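Side-chain contacts in lipase (PDB 5MAL), which hydrolyses triacylglycerols, with a preference for medium-length acyl chains, and other esters and thioesters as a secreted SGNH-family lipase: residues A108-Y111 with I112-L116; Y215-A219 with N220-K224. All coordinates share one frame; numbering follows the deposited sequence.

Contact 1 (A108-Y111 with I112-L116)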
loop_
_atom_site.group_PDB
_atom_site.type_symbol
_atom_site.label_atom_id
_atom_site.label_comp_id
_atom_site.label_asym_id
_atom_site.label_seq_id
_atom_site.Cartn_x
_atom_site.Cartn_y
_atom_site.Cartn_z
ATOM N N ALA A 108 0.858 -2.961 16.629
ATOM C CA ALA A 108 0.695 -3.111 15.189
ATOM C C ALA A 108 1.590 -4.218 14.668
ATOM O O ALA A 108 1.184 -5.011 13.821
ATOM C CB ALA A 108 1.001 -1.790 14.470
ATOM N N ARG A 109 2.815 -4.281 15.180
ATOM C CA ARG A 109 3.775 -5.257 14.684
ATOM C C ARG A 109 3.390 -6.662 15.120
ATOM O O ARG A 109 3.620 -7.622 14.392
ATOM C CB ARG A 109 5.186 -4.925 15.159
ATOM C CG ARG A 109 5.763 -3.700 14.473
ATOM C CD ARG A 109 7.181 -3.478 14.916
ATOM N NE ARG A 109 8.041 -4.536 14.409
ATOM C CZ ARG A 109 9.271 -4.769 14.845
ATOM N NH1 ARG A 109 9.786 -4.022 15.818
ATOM N NH2 ARG A 109 9.982 -5.752 14.312
ATOM N N ALA A 110 2.802 -6.779 16.307
ATOM C CA ALA A 110 2.288 -8.072 16.743
ATOM C C ALA A 110 1.200 -8.522 15.779
ATOM O O ALA A 110 1.138 -9.694 15.411
ATOM C CB ALA A 110 1.755 -7.998 18.158
ATOM N N TYR A 111 0.357 -7.579 15.360
ATOM C CA TYR A 111 -0.718 -7.876 14.424
ATOM C C TYR A 111 -0.166 -8.377 13.110
ATOM O O TYR A 111 -0.581 -9.418 12.598
ATOM C CB TYR A 111 -1.588 -6.651 14.161
ATOM C CG TYR A 111 -2.877 -7.014 13.457
ATOM C CD1 TYR A 111 -2.905 -7.270 12.086
ATOM C CD2 TYR A 111 -4.062 -7.115 14.167
ATOM C CE1 TYR A 111 -4.085 -7.612 11.447
ATOM C CE2 TYR A 111 -5.245 -7.447 13.534
ATOM C CZ TYR A 111 -5.252 -7.703 12.182
ATOM O OH TYR A 111 -6.441 -8.044 11.574
ATOM N N ILE A 112 0.754 -7.601 12.556
ATOM C CA ILE A 112 1.410 -7.949 11.310
ATOM C C ILE A 112 2.016 -9.339 11.331
ATOM O O ILE A 112 1.819 -10.126 10.404
ATOM C CB ILE A 112 2.512 -6.955 10.996
ATOM C CG1 ILE A 112 1.900 -5.586 10.685
ATOM C CG2 ILE A 112 3.369 -7.464 9.859
ATOM C CD1 ILE A 112 2.878 -4.429 10.821
ATOM N N GLN A 113 2.766 -9.637 12.388
ATOM C CA GLN A 113 3.519 -10.880 12.441
ATOM C C GLN A 113 2.605 -12.085 12.669
ATOM O O GLN A 113 2.851 -13.170 12.143
ATOM C CB GLN A 113 4.576 -10.805 13.544
ATOM C CG GLN A 113 5.590 -9.672 13.339
ATOM C CD GLN A 113 6.528 -9.478 14.525
ATOM O OE1 GLN A 113 6.563 -10.295 15.449
ATOM N NE2 GLN A 113 7.293 -8.390 14.504
ATOM N N GLN A 114 1.536 -11.874 13.434
ATOM C CA GLN A 114 0.713 -12.975 13.942
ATOM C C GLN A 114 -0.631 -13.125 13.232
ATOM O O GLN A 114 -1.002 -14.216 12.783
ATOM C CB GLN A 114 0.475 -12.773 15.436
ATOM C CG GLN A 114 1.746 -12.840 16.264
ATOM C CD GLN A 114 1.576 -12.257 17.658
ATOM O OE1 GLN A 114 0.466 -12.172 18.182
ATOM N NE2 GLN A 114 2.686 -11.834 18.261
ATOM N N THR A 115 -1.347 -12.013 13.139
ATOM C CA THR A 115 -2.764 -12.009 12.799
ATOM C C THR A 115 -2.975 -11.815 11.303
ATOM O O THR A 115 -3.849 -12.428 10.690
ATOM C CB THR A 115 -3.498 -10.897 13.564
ATOM O OG1 THR A 115 -3.076 -10.889 14.939
ATOM C CG2 THR A 115 -4.981 -11.088 13.479
ATOM N N LEU A 116 -2.160 -10.945 10.717
ATOM C CA LEU A 116 -2.292 -10.597 9.303
ATOM C C LEU A 116 -2.102 -11.731 8.273
ATOM O O LEU A 116 -2.859 -11.775 7.294
ATOM C CB LEU A 116 -1.317 -9.458 8.972
ATOM C CG LEU A 116 -1.332 -9.026 7.505
ATOM C CD1 LEU A 116 -2.698 -8.471 7.110
ATOM C CD2 LEU A 116 -0.220 -8.014 7.253
#
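With CG of Tyr-111 lying anti to the backbone N (chi1 -167°) and CG2 of Thr-115 likewise, its OG1 beside the N, the phenol ring and the threonine branch one turn on come together. Thr-115 CB sits 3.7 Å from the centroid of the Tyr-111 ring and only 2° off its normal, a CH-pi contact, while Thr-115 CG2 lies 3.6 Å from Tyr-111 CZ. Leu-116 adds an apolar touch, its CB 4.1 Å from Tyr-111 CD1. The Tyr-111 hydroxyl is hydrogen-bonded to Gln-119 OE1 further along helix 98-130.

Here the alpha-helical pattern widens into a pi-type turn. Tyr-111 O keeps its alpha bond from Thr-115 N (2.8 Å) and takes a second, i to i+5 bond from Leu-116 N (2.9 Å), which marks the widening; the two donors arrive from opposite faces of the carbonyl plane. Just upstream the regular pattern holds, Ile-112 N bonding to Ala-108 O at 2.9 Å. Arg-109 and Gln-113 cross obliquely, Arg-109 NH2 3.8 Å from Gln-113 NE2, with guanidinium and amide planes 75° apart. Arg-109 NE makes a salt bridge to Asp-169 OD2 on helix 159-180, and Gln-113 NE2 a hydrogen bond to the same oxygen.

Contact 2 (Y215-A219 with N220-K224)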
loop_
_atom_site.group_PDB
_atom_site.type_symbol
_atom_site.label_atom_id
_atom_site.label_comp_id
_atom_site.label_asym_id
_atom_site.label_seq_id
_atom_site.Cartn_x
_atom_site.Cartn_y
_atom_site.Cartn_z
ATOM N N TYR A 215 1.685 10.290 5.364
ATOM C CA TYR A 215 2.402 9.019 5.183
ATOM C C TYR A 215 2.037 8.277 3.906
ATOM O O TYR A 215 2.460 7.142 3.693
ATOM C CB TYR A 215 2.192 8.098 6.382
ATOM C CG TYR A 215 2.810 8.675 7.619
ATOM C CD1 TYR A 215 4.188 8.682 7.777
ATOM C CD2 TYR A 215 2.025 9.252 8.606
ATOM C CE1 TYR A 215 4.772 9.226 8.896
ATOM C CE2 TYR A 215 2.601 9.809 9.737
ATOM C CZ TYR A 215 3.979 9.794 9.871
ATOM O OH TYR A 215 4.579 10.325 10.991
ATOM N N HIS A 216 1.270 8.915 3.040
ATOM C CA HIS A 216 0.967 8.291 1.764
ATOM C C HIS A 216 1.897 8.796 0.681
ATOM O O HIS A 216 2.498 9.851 0.829
ATOM C CB HIS A 216 -0.478 8.552 1.394
ATOM C CG HIS A 216 -1.424 7.738 2.201
ATOM N ND1 HIS A 216 -1.786 8.077 3.486
ATOM C CD2 HIS A 216 -2.004 6.543 1.947
ATOM C CE1 HIS A 216 -2.591 7.146 3.971
ATOM N NE2 HIS A 216 -2.736 6.205 3.056
ATOM N N PRO A 217 2.032 8.039 -0.410
ATOM C CA PRO A 217 2.929 8.511 -1.465
ATOM C C PRO A 217 2.443 9.808 -2.076
ATOM O O PRO A 217 1.235 10.031 -2.210
ATOM C CB PRO A 217 2.874 7.393 -2.498
ATOM C CG PRO A 217 2.529 6.179 -1.707
ATOM C CD PRO A 217 1.548 6.674 -0.677
ATOM N N THR A 218 3.389 10.670 -2.412
ATOM C CA THR A 218 3.090 11.847 -3.197
ATOM C C THR A 218 2.799 11.408 -4.624
ATOM O O THR A 218 2.901 10.222 -4.942
ATOM C CB THR A 218 4.262 12.812 -3.199
ATOM O OG1 THR A 218 5.365 12.187 -3.877
ATOM C CG2 THR A 218 4.666 13.155 -1.768
ATOM N N ALA A 219 2.478 12.365 -5.495
ATOM C CA ALA A 219 2.310 12.047 -6.903
ATOM C C ALA A 219 3.594 11.426 -7.459
ATOM O O ALA A 219 3.544 10.464 -8.217
ATOM C CB ALA A 219 1.935 13.301 -7.698
ATOM N N ASN A 220 4.734 11.978 -7.045
ATOM C CA ASN A 220 6.040 11.492 -7.483
ATOM C C ASN A 220 6.265 10.072 -6.939
ATOM O O ASN A 220 6.816 9.211 -7.622
ATOM C CB ASN A 220 7.156 12.455 -7.025
ATOM C CG ASN A 220 8.439 12.301 -7.838
ATOM O OD1 ASN A 220 8.519 11.458 -8.723
ATOM N ND2 ASN A 220 9.437 13.129 -7.549
ATOM N N GLY A 221 5.818 9.845 -5.711
ATOM C CA GLY A 221 5.893 8.526 -5.094
ATOM C C GLY A 221 5.069 7.496 -5.838
ATOM O O GLY A 221 5.462 6.342 -5.963
ATOM N N GLN A 222 3.911 7.896 -6.348
ATOM C CA GLN A 222 3.112 6.943 -7.092
ATOM C C GLN A 222 3.739 6.663 -8.448
ATOM O O GLN A 222 3.810 5.516 -8.879
ATOM C CB GLN A 222 1.685 7.449 -7.255
ATOM C CG GLN A 222 0.847 7.343 -5.993
ATOM C CD GLN A 222 0.516 5.893 -5.648
ATOM O OE1 GLN A 222 0.606 5.003 -6.501
ATOM N NE2 GLN A 222 0.132 5.656 -4.398
ATOM N N SER A 223 4.201 7.717 -9.111
ATOM C CA SER A 223 4.651 7.605 -10.491
ATOM C C SER A 223 6.042 6.996 -10.603
ATOM O O SER A 223 6.344 6.312 -11.579
ATOM C CB SER A 223 4.621 8.979 -11.173
ATOM O OG SER A 223 5.560 9.865 -10.602
ATOM N N LYS A 224 6.886 7.209 -9.596
ATOM C CA LYS A 224 8.241 6.668 -9.668
ATOM C C LYS A 224 8.619 5.738 -8.543
ATOM O O LYS A 224 9.678 5.113 -8.586
ATOM C CB LYS A 224 9.245 7.787 -9.725
ATOM C CG LYS A 224 9.342 8.351 -11.097
ATOM C CD LYS A 224 9.539 9.805 -10.959
ATOM C CE LYS A 224 10.872 10.120 -10.318
ATOM N NZ LYS A 224 11.225 11.564 -10.421
HETATM O O HOH W 1 -0.514 8.062 -3.012
#
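Thr-218 OG1 accepts the backbone N-H of Gly-221 at 3.0 Å between O and N, with an N-H...O angle of 157°, and also makes a weak hydrogen bond with Trp-203 O. This is the side-chain bond of an N-cap: Thr-218 immediately precedes helix 219-232, and its hydroxyl, set between the backbone N and the carbonyl carbon (chi1 65°), is turned toward the first turn. Thr-218 O begins the i to i+4 backbone bonds of the helix, receiving Gln-222 N at 2.9 Å, and Ala-219 O follows by accepting Ser-223 N at 3.0 Å.

Gln-222 bends at chi2 (-70°) and brings its amide beside the proline ring, NE2 3.6 Å from Pro-217 CG. A water donates to Pro-217 O at 2.8 Å and accepts from Gln-222 NE2 at 2.9 Å. Beyond the turn, NE2 donates a hydrogen bond to Tyr-11 O and OE1 accepts from Tyr-34 N.

Next to Pro-217, His-216, inferred to be catalytic, forms the Ser/His dyad with the nucleophile: its NE2 is hydrogen-bonded to Ser-10 OG, and its ND1 to Ser-214 O. Cap, water and glutamine amide thus tie the histidine-bearing loop to the following helix and to the backbone next to the nucleophile.

Contacts 1 and 2 lie on opposite sides of the chain's centre, their own centres 25 Å apart and their nearest atoms about 13 Å apart, and they share no element. Both are partly buried, but contact 1 lies farther out, 16 Å from the chain's centre against 11 Å. It lies midway along helix 98-130, away from the annotated sites, and relies on an aromatic face, apolar carbons, a widened turn and a polar edge where Arg-109 and Gln-113 meet Asp-169 of helix 159-180. Contact 2 is a loop-to-helix junction beside the active site, where polar capping and a bridging water dominate. Each includes a pi-type turn, at 112-115 and 221-224, yet only the latter closely follows a helix start.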